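Local coordinates for protein type III secretion T3S chaperone (Chlamydia trachomatis, PDB 3K29) that is of uncharacterised function but, as a YscO-like coiled-coil protein, probably serves as a chaperone of the type III secretion apparatus, at residues A[50-53]-A[54-57]. Residues are numbered along the deposited sequence; the frame is centred on the assembly and turned at random.
Sequences KNHY and MQKI
Four consecutive i to i+4 backbone hydrogen bonds, Met54 N to Lys50 O, Gln55 N to Asn51 O, Lys56 N to His52 O and Ile57 N to Tyr53 O, span 2.8 to 3.0 Å and identify residues 50-57 as uninterrupted alpha-helix. The segment belongs to helix 8-66, the first arm of a long alpha-helical hairpin whose second arm is helix 70-160. Tyr53 and Ile57, one turn apart, make a CH-pi interaction: Ile57 CD1 stands 3.7 Å from the Tyr53 ring centroid. The methyl lies only 9° off the ring normal, and its distances to the ring carbons are nearly equal, which places it over the centre of one face. The tyrosine reaches this position with CG turned anti to its own N (chi1 -177°), while the extended CG1 branch of Ile57 carries the methyl to it. Tyr53 also packs on Ile80, Val83 and Ala84 of helix 70-160, so the same side chain joins the two arms. His52 and Lys56 run side by side in the same direction, with the lysine aliphatic chain against the imidazole; CD approaches CE1 to 3.7 Å, whereas CG sits above one face near the rim. Bends at chi2 and chi3 then carry Lys56 NZ onward to a hydrogen bond with Gln59 OE1. Gln55 meets the same imidazole at its edge, its amide plane turned 79° from the ring, and NE2 remains 4.1 Å from His52 ND1.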
ATOM      1  N   LYS A  50      20.693   5.868  26.871  1.00 14.49           N
ATOM      2  CA  LYS A  50      20.892   4.549  27.473  1.00 14.89           C
ATOM      3  C   LYS A  50      22.398   4.258  27.665  1.00 15.05           C
ATOM      4  O   LYS A  50      22.823   3.686  28.690  1.00 14.82           O
ATOM      5  CB  LYS A  50      20.246   3.467  26.607  1.00 14.15           C
ATOM      6  CG  LYS A  50      20.017   2.156  27.314  1.00 19.51           C
ATOM      7  CD  LYS A  50      19.651   1.027  26.297  1.00 23.02           C
ATOM      8  CE  LYS A  50      19.116  -0.204  27.019  1.00 31.10           C
ATOM      9  NZ  LYS A  50      19.714  -1.539  26.565  1.00 30.85           N
ATOM     10  N   ASN A  51      23.208   4.668  26.700  1.00 14.12           N
ATOM     11  CA  ASN A  51      24.643   4.445  26.839  0.50 15.07           C
ATOM     12  C   ASN A  51      25.269   5.322  27.908  1.00 14.87           C
ATOM     13  O   ASN A  51      26.137   4.879  28.645  1.00 14.46           O
ATOM     14  CB  ASN A  51      25.335   4.535  25.470  0.50 13.95           C
ATOM     15  CG  ASN A  51      25.002   3.331  24.604  0.50 13.83           C
ATOM     16  OD1 ASN A  51      24.960   2.205  25.099  0.50 16.27           O
ATOM     17  ND2 ASN A  51      24.734   3.556  23.331  0.50 15.92           N
ATOM     18  N   HIS A  52      24.799   6.559  27.997  1.00 15.39           N
ATOM     19  CA  HIS A  52      25.281   7.473  28.992  1.00 15.53           C
ATOM     20  C   HIS A  52      24.980   6.892  30.370  1.00 14.63           C
ATOM     21  O   HIS A  52      25.783   7.001  31.324  1.00 14.30           O
ATOM     22  CB  HIS A  52      24.643   8.881  28.714  1.00 17.63           C
ATOM     23  CG  HIS A  52      25.029   9.930  29.710  1.00 20.92           C
ATOM     24  ND1 HIS A  52      26.326  10.103  30.149  1.00 25.73           N
ATOM     25  CD2 HIS A  52      24.297  10.875  30.343  1.00 25.26           C
ATOM     26  CE1 HIS A  52      26.377  11.099  31.017  1.00 24.51           C
ATOM     27  NE2 HIS A  52      25.156  11.590  31.145  1.00 27.64           N
ATOM     28  N   TYR A  53      23.833   6.215  30.479  1.00 15.03           N
ATOM     29  CA  TYR A  53      23.356   5.684  31.777  1.00 14.88           C
ATOM     30  C   TYR A  53      24.264   4.533  32.147  1.00 14.52           C
ATOM     31  O   TYR A  53      24.786   4.428  33.263  1.00 14.10           O
ATOM     32  CB  TYR A  53      21.902   5.228  31.595  1.00 14.41           C
ATOM     33  CG  TYR A  53      21.163   4.718  32.799  1.00 16.03           C
ATOM     34  CD1 TYR A  53      21.077   5.458  33.979  1.00 17.72           C
ATOM     35  CD2 TYR A  53      20.427   3.552  32.707  1.00 17.56           C
ATOM     36  CE1 TYR A  53      20.322   4.982  35.066  1.00 20.65           C
ATOM     37  CE2 TYR A  53      19.705   3.053  33.764  1.00 19.41           C
ATOM     38  CZ  TYR A  53      19.665   3.763  34.946  1.00 20.61           C
ATOM     39  OH  TYR A  53      18.931   3.234  35.970  1.00 19.94           O
HETATM   40  N   MSE A  54      24.476   3.677  31.167  1.00 15.65           N
HETATM   41  CA  MSE A  54      25.371   2.530  31.334  0.50 16.05           C
HETATM   42  C   MSE A  54      26.786   2.969  31.733  1.00 14.94           C
HETATM   43  O   MSE A  54      27.360   2.436  32.658  1.00 14.41           O
HETATM   44  CB  MSE A  54      25.325   1.647  30.076  0.50 16.14           C
HETATM   45  CG  MSE A  54      23.951   1.021  29.872  0.50 18.87           C
HETATM   46 SE   MSE A  54      23.678  -0.435  28.562  0.30 24.54          SE
HETATM   47  CE  MSE A  54      23.830  -1.943  29.795  0.50 22.50           C
ATOM     48  N   GLN A  55      27.343   3.963  31.044  1.00 16.45           N
ATOM     49  CA  GLN A  55      28.678   4.510  31.418  1.00 17.10           C
ATOM     50  C   GLN A  55      28.721   4.963  32.866  1.00 17.04           C
ATOM     51  O   GLN A  55      29.690   4.677  33.548  1.00 14.35           O
ATOM     52  CB  GLN A  55      29.037   5.751  30.595  1.00 19.30           C
ATOM     53  CG  GLN A  55      29.542   5.483  29.188  1.00 23.48           C
ATOM     54  CD  GLN A  55      29.526   6.752  28.247  1.00 31.44           C
ATOM     55  OE1 GLN A  55      29.483   6.598  27.031  1.00 34.18           O
ATOM     56  NE2 GLN A  55      29.562   7.982  28.817  1.00 30.76           N
ATOM     57  N   LYS A  56      27.688   5.710  33.325  1.00 15.70           N
ATOM     58  CA  LYS A  56      27.615   6.182  34.718  1.00 16.71           C
ATOM     59  C   LYS A  56      27.562   4.999  35.698  1.00 15.27           C
ATOM     60  O   LYS A  56      28.224   5.006  36.739  1.00 16.42           O
ATOM     61  CB  LYS A  56      26.352   7.075  34.976  1.00 16.74           C
ATOM     62  CG  LYS A  56      26.244   8.421  34.120  1.00 21.38           C
ATOM     63  CD  LYS A  56      27.594   9.045  33.898  1.00 26.39           C
ATOM     64  CE  LYS A  56      27.942  10.001  35.032  1.00 31.63           C
ATOM     65  NZ  LYS A  56      29.403  10.208  35.094  1.00 33.59           N
ATOM     66  N   ILE A  57      26.742   4.004  35.391  1.00 14.32           N
ATOM     67  CA  ILE A  57      26.619   2.853  36.298  1.00 14.51           C
ATOM     68  C   ILE A  57      27.982   2.146  36.402  1.00 14.78           C
ATOM     69  O   ILE A  57      28.424   1.761  37.504  1.00 16.17           O
ATOM     70  CB  ILE A  57      25.547   1.922  35.737  1.00 13.42           C
ATOM     71  CG1 ILE A  57      24.172   2.615  35.852  1.00 15.68           C
ATOM     72  CG2 ILE A  57      25.437   0.560  36.521  1.00 15.43           C
ATOM     73  CD1 ILE A  57      23.134   1.944  34.931  1.00 12.76           C
TER